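Local coordinates for flap endonuclease 1 (Methanocaldococcus jannaschii, PDB 1A76), which cuts 5'-flap structures in DNA during replication and repair, probably with the help of two bound magnesium ions, and also works as a 5'-3' exonuclease, at residues 76-81 with 154-159; 164-169 with 274-279; 174-177 with 183-186. One frame throughout, in Å; residues are numbered along the deposited sequence.

All three contacts reach one mixed sheet, and they differ in how near they come to the metal site. Contact 1 holds Glu-154, a ligand of a bound manganese ion. Contact 3 carries Asp-175, a predicted ligand of the second metal; its Ala-176 side chain is about 9 Å from a manganese ion. Contact 2 is remote, the Val-166 side chain lying about 12 Å from that of Glu-154. The centre of contact 1 is about 11 Å from that of contact 2 and 12 Å from that of contact 3. Strands 168-170 and 183-186 are sheet neighbours joining contacts 2 and 3, with Val-185 N 2.9 Å from Val-169 O.

Contact 1: 76-81 with 154-159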
loop_
_atom_site.group_PDB
_atom_site.type_symbol
_atom_site.label_atom_id
_atom_site.label_comp_id
_atom_site.label_asym_id
_atom_site.label_seq_id
_atom_site.Cartn_x
_atom_site.Cartn_y
_atom_site.Cartn_z
ATOM N N ILE A 76 2.579 11.893 -0.944
ATOM C CA ILE A 76 1.171 12.015 -1.243
ATOM C C ILE A 76 0.677 10.617 -0.888
ATOM O O ILE A 76 1.219 9.616 -1.368
ATOM C CB ILE A 76 0.898 12.352 -2.735
ATOM C CG1 ILE A 76 -0.612 12.352 -2.978
ATOM C CG2 ILE A 76 1.616 11.362 -3.652
ATOM C CD1 ILE A 76 -1.095 13.429 -3.931
ATOM N N TRP A 77 -0.324 10.550 -0.016
ATOM C CA TRP A 77 -0.865 9.277 0.426
ATOM C C TRP A 77 -1.927 8.743 -0.531
ATOM O O TRP A 77 -2.815 9.472 -0.976
ATOM C CB TRP A 77 -1.448 9.429 1.838
ATOM C CG TRP A 77 -0.392 9.503 2.893
ATOM C CD1 TRP A 77 0.465 10.545 3.132
ATOM C CD2 TRP A 77 -0.054 8.481 3.839
ATOM N NE1 TRP A 77 1.311 10.229 4.164
ATOM C CE2 TRP A 77 1.016 8.971 4.618
ATOM C CE3 TRP A 77 -0.552 7.195 4.104
ATOM C CZ2 TRP A 77 1.601 8.221 5.650
ATOM C CZ3 TRP A 77 0.028 6.450 5.123
ATOM C CH2 TRP A 77 1.094 6.966 5.887
ATOM N N VAL A 78 -1.824 7.461 -0.850
ATOM C CA VAL A 78 -2.775 6.833 -1.750
ATOM C C VAL A 78 -3.531 5.719 -1.048
ATOM O O VAL A 78 -2.944 4.740 -0.568
ATOM C CB VAL A 78 -2.072 6.262 -2.994
ATOM C CG1 VAL A 78 -3.099 5.849 -4.017
ATOM C CG2 VAL A 78 -1.151 7.296 -3.591
ATOM N N PHE A 79 -4.852 5.869 -0.996
ATOM C CA PHE A 79 -5.689 4.884 -0.348
ATOM C C PHE A 79 -6.457 4.048 -1.359
ATOM O O PHE A 79 -6.558 4.416 -2.527
ATOM C CB PHE A 79 -6.614 5.588 0.641
ATOM C CG PHE A 79 -5.879 6.198 1.806
ATOM C CD1 PHE A 79 -5.569 5.430 2.934
ATOM C CD2 PHE A 79 -5.470 7.531 1.768
ATOM C CE1 PHE A 79 -4.863 5.980 4.006
ATOM C CE2 PHE A 79 -4.763 8.095 2.831
ATOM C CZ PHE A 79 -4.458 7.321 3.953
ATOM N N ASP A 80 -6.965 2.907 -0.904
ATOM C CA ASP A 80 -7.696 1.981 -1.765
ATOM C C ASP A 80 -9.101 2.459 -2.093
ATOM O O ASP A 80 -9.636 2.161 -3.164
ATOM C CB ASP A 80 -7.818 0.605 -1.089
ATOM C CG ASP A 80 -6.553 -0.225 -1.192
ATOM O OD1 ASP A 80 -5.657 0.132 -1.969
ATOM O OD2 ASP A 80 -6.452 -1.248 -0.490
ATOM N N GLY A 81 -9.702 3.213 -1.181
ATOM C CA GLY A 81 -11.074 3.631 -1.409
ATOM C C GLY A 81 -11.841 2.345 -1.148
ATOM O O GLY A 81 -12.381 1.715 -2.058
ATOM N N GLU A 154 -2.121 0.566 -4.804
ATOM C CA GLU A 154 -0.794 0.317 -5.356
ATOM C C GLU A 154 -0.795 0.598 -6.847
ATOM O O GLU A 154 0.218 1.012 -7.399
ATOM C CB GLU A 154 -0.350 -1.125 -5.091
ATOM C CG GLU A 154 -1.237 -2.161 -5.719
ATOM C CD GLU A 154 -2.160 -2.819 -4.723
ATOM O OE1 GLU A 154 -2.761 -2.098 -3.902
ATOM O OE2 GLU A 154 -2.285 -4.061 -4.768
ATOM N N ALA A 155 -1.938 0.368 -7.496
ATOM C CA ALA A 155 -2.065 0.627 -8.930
ATOM C C ALA A 155 -2.117 2.113 -9.192
ATOM O O ALA A 155 -1.525 2.592 -10.144
ATOM C CB ALA A 155 -3.316 -0.026 -9.492
ATOM N N GLN A 156 -2.842 2.841 -8.353
ATOM C CA GLN A 156 -2.953 4.289 -8.505
ATOM C C GLN A 156 -1.593 4.939 -8.278
ATOM O O GLN A 156 -1.196 5.845 -9.010
ATOM C CB GLN A 156 -3.968 4.863 -7.510
ATOM C CG GLN A 156 -4.015 6.385 -7.489
ATOM C CD GLN A 156 -4.564 6.984 -8.780
ATOM O OE1 GLN A 156 -5.379 6.366 -9.469
ATOM N NE2 GLN A 156 -4.122 8.194 -9.105
ATOM N N ALA A 157 -0.874 4.467 -7.268
ATOM C CA ALA A 157 0.445 5.018 -6.947
ATOM C C ALA A 157 1.425 4.753 -8.080
ATOM O O ALA A 157 2.255 5.613 -8.417
ATOM C CB ALA A 157 0.967 4.409 -5.645
ATOM N N SER A 158 1.342 3.558 -8.661
ATOM C CA SER A 158 2.237 3.215 -9.755
ATOM C C SER A 158 1.989 4.147 -10.939
ATOM O O SER A 158 2.938 4.670 -11.539
ATOM C CB SER A 158 2.035 1.754 -10.174
ATOM O OG SER A 158 2.233 0.886 -9.067
ATOM N N TYR A 159 0.716 4.360 -11.267
ATOM C CA TYR A 159 0.339 5.246 -12.375
ATOM C C TYR A 159 0.896 6.660 -12.175
ATOM O O TYR A 159 1.396 7.290 -13.117
ATOM C CB TYR A 159 -1.192 5.304 -12.498
ATOM C CG TYR A 159 -1.729 6.404 -13.390
ATOM C CD1 TYR A 159 -1.564 6.346 -14.776
ATOM C CD2 TYR A 159 -2.467 7.471 -12.857
ATOM C CE1 TYR A 159 -2.127 7.320 -15.617
ATOM C CE2 TYR A 159 -3.036 8.452 -13.690
ATOM C CZ TYR A 159 -2.860 8.362 -15.067
ATOM O OH TYR A 159 -3.410 9.304 -15.905
#
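Val-78, on strand 74-79, points at helix 153-162 and divides its two methyls between consecutive helix residues. CG1, placed anti to the backbone N (chi1 -170°), lies across the aliphatic stem of Gln-156, 3.6 Å from its CG; the two side chains meet at about a right angle, and the methyl rests on the CB-CG stem. CG2 faces the CB of Ala-157 at 4.1 Å, where the small alanine allows the helix to lie close to the sheet, with the Val-78 and Ala-157 CA atoms 6.4 Å apart. The Gln-156 chain then bends at chi2 and carries its amide away from the valine, where NE2 donates to the carbonyl of Thr-271. The strand's other flank is covered separately: Trp-77 and Phe-79 pack on helices 28-38 and 129-142.

One end of the contact is polar. Asp-80 OD1 and Glu-154 OE1 approach to 4.1 Å, their carboxylate planes turned 43° apart. Neither faces its counterpart without support: Asp-80 OD1 accepts from the backbone N of Gly-153, and Glu-154 OE1 binds a manganese ion. The backbone of Glu-154 is gripped as well, its O taking both Ser-158 N and Ser-158 OG, the latter at 2.6 Å with a C=O...OG angle of 155°. Apolar packing of strand against helix thus runs straight into the metal site. Glu-154 and Glu-152 are established ligands of the first metal, Asp-80 and Asp-27 predicted ones; a cation among these acidic groups probably offsets the repulsion that their closeness would otherwise bring.

Contact 2: 164-169 with 274-279; sequences GDVWAV and YSLSLK
Asp-165 and Tyr-274 make the polar part of the tightly packed side: the phenol OH donates to OD2 over 2.4 Å, a very short separation whose exact value is doubtful. OD2 sits at the edge of the tyrosine ring, in its plane, while the carboxylate itself is turned 80° from that ring. The ring gets there because Tyr-274 CG lies between its own backbone N and carbonyl carbon (chi1 57°), which swings the phenol toward the aspartate. Lys-163 adds a long, weak ion pair to the same OD2. Beside this bond Leu-276 CD2 presses on the backbone O of Asp-165 at 3.1 Å, a tight methyl-carbonyl contact, and has a more relaxed apolar neighbour in Val-166 CG1 at 4.3 Å.

Beyond these four residues the two segments part. On this looser side Ser-275, Ser-277 and Lys-279 are exposed to solvent, and Ser-275 is occupied locally, its OG accepting from Ser-277 N at 3.3 Å in an ST turn.

Gly-164, with positive phi, ends helix 153-162 in a Schellman motif, and the chain turns through Asp-165 toward strand 168-170. The loop between helices 258-266 and 283-292 therefore packs at the C-terminal end of helix 153-162, where Tyr-274 also touches Gln-156 and Met-160, while Leu-278 farther along reaches helix 298-315.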
loop_
_atom_site.group_PDB
_atom_site.type_symbol
_atom_site.label_atom_id
_atom_site.label_comp_id
_atom_site.label_asym_id
_atom_site.label_seq_id
_atom_site.Cartn_x
_atom_site.Cartn_y
_atom_site.Cartn_z
ATOM N N GLY A 164 5.284 10.484 -13.873
ATOM C CA GLY A 164 6.312 11.441 -13.493
ATOM C C GLY A 164 5.867 12.457 -12.458
ATOM O O GLY A 164 6.592 13.410 -12.161
ATOM N N ASP A 165 4.672 12.269 -11.907
ATOM C CA ASP A 165 4.167 13.180 -10.893
ATOM C C ASP A 165 4.926 12.954 -9.585
ATOM O O ASP A 165 5.059 13.862 -8.760
ATOM C CB ASP A 165 2.669 12.965 -10.697
ATOM C CG ASP A 165 1.843 13.642 -11.776
ATOM O OD1 ASP A 165 2.425 14.370 -12.617
ATOM O OD2 ASP A 165 0.616 13.446 -11.784
ATOM N N VAL A 166 5.413 11.727 -9.401
ATOM C CA VAL A 166 6.197 11.371 -8.224
ATOM C C VAL A 166 7.353 10.511 -8.710
ATOM O O VAL A 166 7.261 9.865 -9.757
ATOM C CB VAL A 166 5.372 10.566 -7.183
ATOM C CG1 VAL A 166 4.293 11.449 -6.585
ATOM C CG2 VAL A 166 4.772 9.321 -7.836
ATOM N N TRP A 167 8.433 10.491 -7.936
ATOM C CA TRP A 167 9.629 9.738 -8.291
ATOM C C TRP A 167 9.514 8.231 -8.061
ATOM O O TRP A 167 10.099 7.431 -8.797
ATOM C CB TRP A 167 10.804 10.275 -7.488
ATOM C CG TRP A 167 12.131 9.758 -7.934
ATOM C CD1 TRP A 167 12.750 9.995 -9.132
ATOM C CD2 TRP A 167 13.028 8.954 -7.168
ATOM N NE1 TRP A 167 13.987 9.384 -9.157
ATOM C CE2 TRP A 167 14.181 8.740 -7.962
ATOM C CE3 TRP A 167 12.974 8.391 -5.885
ATOM C CZ2 TRP A 167 15.267 7.990 -7.512
ATOM C CZ3 TRP A 167 14.051 7.648 -5.445
ATOM C CH2 TRP A 167 15.184 7.454 -6.256
ATOM N N ALA A 168 8.763 7.848 -7.033
ATOM C CA ALA A 168 8.608 6.444 -6.712
ATOM C C ALA A 168 7.401 6.161 -5.837
ATOM O O ALA A 168 6.740 7.079 -5.310
ATOM C CB ALA A 168 9.878 5.927 -6.012
ATOM N N VAL A 169 7.128 4.870 -5.694
ATOM C CA VAL A 169 6.043 4.399 -4.851
ATOM C C VAL A 169 6.709 3.891 -3.571
ATOM O O VAL A 169 7.694 3.153 -3.620
ATOM C CB VAL A 169 5.272 3.236 -5.535
ATOM C CG1 VAL A 169 4.346 2.543 -4.533
ATOM C CG2 VAL A 169 4.487 3.773 -6.733
ATOM N N TYR A 274 -6.348 14.600 -8.367
ATOM C CA TYR A 274 -5.631 14.695 -7.102
ATOM C C TYR A 274 -4.697 15.886 -7.183
ATOM O O TYR A 274 -4.536 16.482 -8.245
ATOM C CB TYR A 274 -4.829 13.409 -6.833
ATOM C CG TYR A 274 -3.842 13.052 -7.924
ATOM C CD1 TYR A 274 -2.669 13.787 -8.099
ATOM C CD2 TYR A 274 -4.088 11.991 -8.791
ATOM C CE1 TYR A 274 -1.768 13.474 -9.108
ATOM C CE2 TYR A 274 -3.193 11.669 -9.802
ATOM C CZ TYR A 274 -2.037 12.410 -9.957
ATOM O OH TYR A 274 -1.150 12.086 -10.953
ATOM N N SER A 275 -4.090 16.236 -6.060
ATOM C CA SER A 275 -3.155 17.349 -6.004
ATOM C C SER A 275 -2.009 16.983 -5.084
ATOM O O SER A 275 -2.199 16.309 -4.078
ATOM C CB SER A 275 -3.846 18.615 -5.486
ATOM O OG SER A 275 -2.959 19.714 -5.519
ATOM N N LEU A 276 -0.815 17.429 -5.441
ATOM C CA LEU A 276 0.378 17.156 -4.661
ATOM C C LEU A 276 0.670 18.332 -3.728
ATOM O O LEU A 276 1.626 18.304 -2.955
ATOM C CB LEU A 276 1.557 16.929 -5.609
ATOM C CG LEU A 276 1.572 15.610 -6.388
ATOM C CD1 LEU A 276 0.419 15.582 -7.376
ATOM C CD2 LEU A 276 2.901 15.459 -7.115
ATOM N N SER A 277 -0.179 19.354 -3.800
ATOM C CA SER A 277 -0.032 20.552 -2.992
ATOM C C SER A 277 -0.189 20.282 -1.502
ATOM O O SER A 277 -1.060 19.519 -1.089
ATOM C CB SER A 277 -1.068 21.603 -3.413
ATOM O OG SER A 277 -0.732 22.195 -4.654
ATOM N N LEU A 278 0.668 20.915 -0.706
ATOM C CA LEU A 278 0.623 20.798 0.744
ATOM C C LEU A 278 -0.066 22.045 1.292
ATOM O O LEU A 278 0.017 23.120 0.697
ATOM C CB LEU A 278 2.038 20.704 1.321
ATOM C CG LEU A 278 2.990 19.731 0.617
ATOM C CD1 LEU A 278 4.355 19.818 1.249
ATOM C CD2 LEU A 278 2.443 18.306 0.711
ATOM N N LYS A 279 -0.737 21.903 2.425
ATOM C CA LYS A 279 -1.434 23.016 3.057
ATOM C C LYS A 279 -0.923 23.157 4.485
ATOM O O LYS A 279 -0.398 22.201 5.049
ATOM C CB LYS A 279 -2.943 22.748 3.089
ATOM C CG LYS A 279 -3.524 22.291 1.768
ATOM C CD LYS A 279 -5.049 22.253 1.817
ATOM C CE LYS A 279 -5.669 23.220 0.807
ATOM N NZ LYS A 279 -5.834 22.633 -0.564
#

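Contact 3: 174-177 with 183-186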
loop_
_atom_site.group_PDB
_atom_site.type_symbol
_atom_site.label_atom_id
_atom_site.label_comp_id
_atom_site.label_asym_id
_atom_site.label_seq_id
_atom_site.Cartn_x
_atom_site.Cartn_y
_atom_site.Cartn_z
ATOM N N TYR A 174 6.728 -5.531 -3.371
ATOM C CA TYR A 174 7.359 -5.329 -4.671
ATOM C C TYR A 174 6.314 -5.222 -5.790
ATOM O O TYR A 174 6.623 -4.823 -6.906
ATOM C CB TYR A 174 8.319 -6.490 -4.969
ATOM C CG TYR A 174 9.546 -6.533 -4.086
ATOM C CD1 TYR A 174 10.654 -5.731 -4.358
ATOM C CD2 TYR A 174 9.605 -7.380 -2.976
ATOM C CE1 TYR A 174 11.789 -5.772 -3.540
ATOM C CE2 TYR A 174 10.741 -7.421 -2.157
ATOM C CZ TYR A 174 11.819 -6.620 -2.446
ATOM O OH TYR A 174 12.940 -6.660 -1.644
ATOM N N ASP A 175 5.075 -5.566 -5.465
ATOM C CA ASP A 175 3.958 -5.550 -6.403
ATOM C C ASP A 175 3.768 -4.313 -7.290
ATOM O O ASP A 175 3.251 -4.427 -8.395
ATOM C CB ASP A 175 2.666 -5.827 -5.638
ATOM C CG ASP A 175 2.722 -7.127 -4.859
ATOM O OD1 ASP A 175 3.534 -7.210 -3.913
ATOM O OD2 ASP A 175 1.960 -8.063 -5.189
ATOM N N ALA A 176 4.169 -3.136 -6.822
ATOM C CA ALA A 176 4.026 -1.922 -7.629
ATOM C C ALA A 176 4.762 -2.056 -8.965
ATOM O O ALA A 176 4.404 -1.420 -9.957
ATOM C CB ALA A 176 4.571 -0.722 -6.861
ATOM N N LEU A 177 5.809 -2.869 -8.974
ATOM C CA LEU A 177 6.605 -3.093 -10.169
ATOM C C LEU A 177 5.732 -3.730 -11.252
ATOM O O LEU A 177 5.867 -3.422 -12.435
ATOM C CB LEU A 177 7.786 -4.019 -9.838
ATOM C CG LEU A 177 8.836 -3.461 -8.863
ATOM C CD1 LEU A 177 9.846 -4.542 -8.511
ATOM C CD2 LEU A 177 9.549 -2.250 -9.494
ATOM N N ARG A 183 9.873 2.995 -10.182
ATOM C CA ARG A 183 10.688 2.850 -8.989
ATOM C C ARG A 183 9.848 2.580 -7.756
ATOM O O ARG A 183 8.765 3.132 -7.602
ATOM C CB ARG A 183 11.488 4.125 -8.741
ATOM C CG ARG A 183 12.783 4.249 -9.497
ATOM C CD ARG A 183 13.360 5.648 -9.304
ATOM N NE ARG A 183 13.761 6.210 -10.586
ATOM C CZ ARG A 183 12.965 6.923 -11.378
ATOM N NH1 ARG A 183 11.717 7.188 -11.021
ATOM N NH2 ARG A 183 13.431 7.385 -12.526
ATOM N N VAL A 184 10.382 1.744 -6.873
ATOM C CA VAL A 184 9.741 1.413 -5.611
ATOM C C VAL A 184 10.823 1.617 -4.551
ATOM O O VAL A 184 11.994 1.314 -4.787
ATOM C CB VAL A 184 9.271 -0.072 -5.558
ATOM C CG1 VAL A 184 8.947 -0.465 -4.116
ATOM C CG2 VAL A 184 8.045 -0.260 -6.452
ATOM N N VAL A 185 10.445 2.173 -3.405
ATOM C CA VAL A 185 11.406 2.353 -2.324
ATOM C C VAL A 185 10.808 1.722 -1.077
ATOM O O VAL A 185 9.715 2.096 -0.651
ATOM C CB VAL A 185 11.703 3.828 -2.040
ATOM C CG1 VAL A 185 12.737 3.921 -0.915
ATOM C CG2 VAL A 185 12.209 4.523 -3.296
ATOM N N ARG A 186 11.521 0.749 -0.521
ATOM C CA ARG A 186 11.087 0.035 0.672
ATOM C C ARG A 186 11.862 0.498 1.901
ATOM O O ARG A 186 12.873 1.200 1.780
ATOM C CB ARG A 186 11.286 -1.463 0.481
ATOM C CG ARG A 186 10.686 -2.011 -0.819
ATOM C CD ARG A 186 10.485 -3.508 -0.684
ATOM N NE ARG A 186 11.665 -4.076 -0.058
ATOM C CZ ARG A 186 11.686 -4.776 1.069
ATOM N NH1 ARG A 186 10.576 -5.028 1.737
ATOM N NH2 ARG A 186 12.849 -5.195 1.538
#
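Val-184, Tyr-174 and Arg-186 contribute the greater part of the surface buried between the turn 174-177 and strand 183-186. Val-184 points at the turn and works with one methyl: CG2 meets Ala-176 CB at 3.5 Å and Leu-177 CD2 at 3.9 Å, wedged against both. Leu-177 brings its CD2 in obliquely, and the turn that sets these residues side by side is closed by Leu-177 N donating to Tyr-174 O at 3.0 Å.

Two residues along the strand, Arg-186 lies across the Tyr-174 ring. Its CD sits over one face, 4.0 Å from the centroid and 20° off the ring normal, a CH-pi contact displaced toward the phenol end. The chain bends at chi3 (-44°), leaving the guanidinium plane only 30° from the ring plane, with the phenol oxygen over its face. For that reason Tyr-174 OH and Arg-186 NE, although 3.3 Å apart, are not hydrogen-bonded. Each polar end is satisfied by others: the hydroxyl bonds with Lys-11 and Glu-196, while NE forms a salt bridge to the same Glu-196 and NH1 donates to Gln-172 O. An alanine in place of Tyr-174 takes away ring and hydroxyl alike, which would probably leave Arg-186 CD without a face to rest on and Lys-11 and Glu-196 without a shared partner.

Strand 196-199 adds Ile-198 against Tyr-174, Leu-177 and Arg-186. Asp-175 directs its CB away from the strand, and its OD1 accepts from Val-3 N. This is the loop following a central strand in the PIN-type nuclease domain of the FEN1 family: packed against the next strand, it carries Asp-173 and Asp-175, the predicted ligands of the second metal.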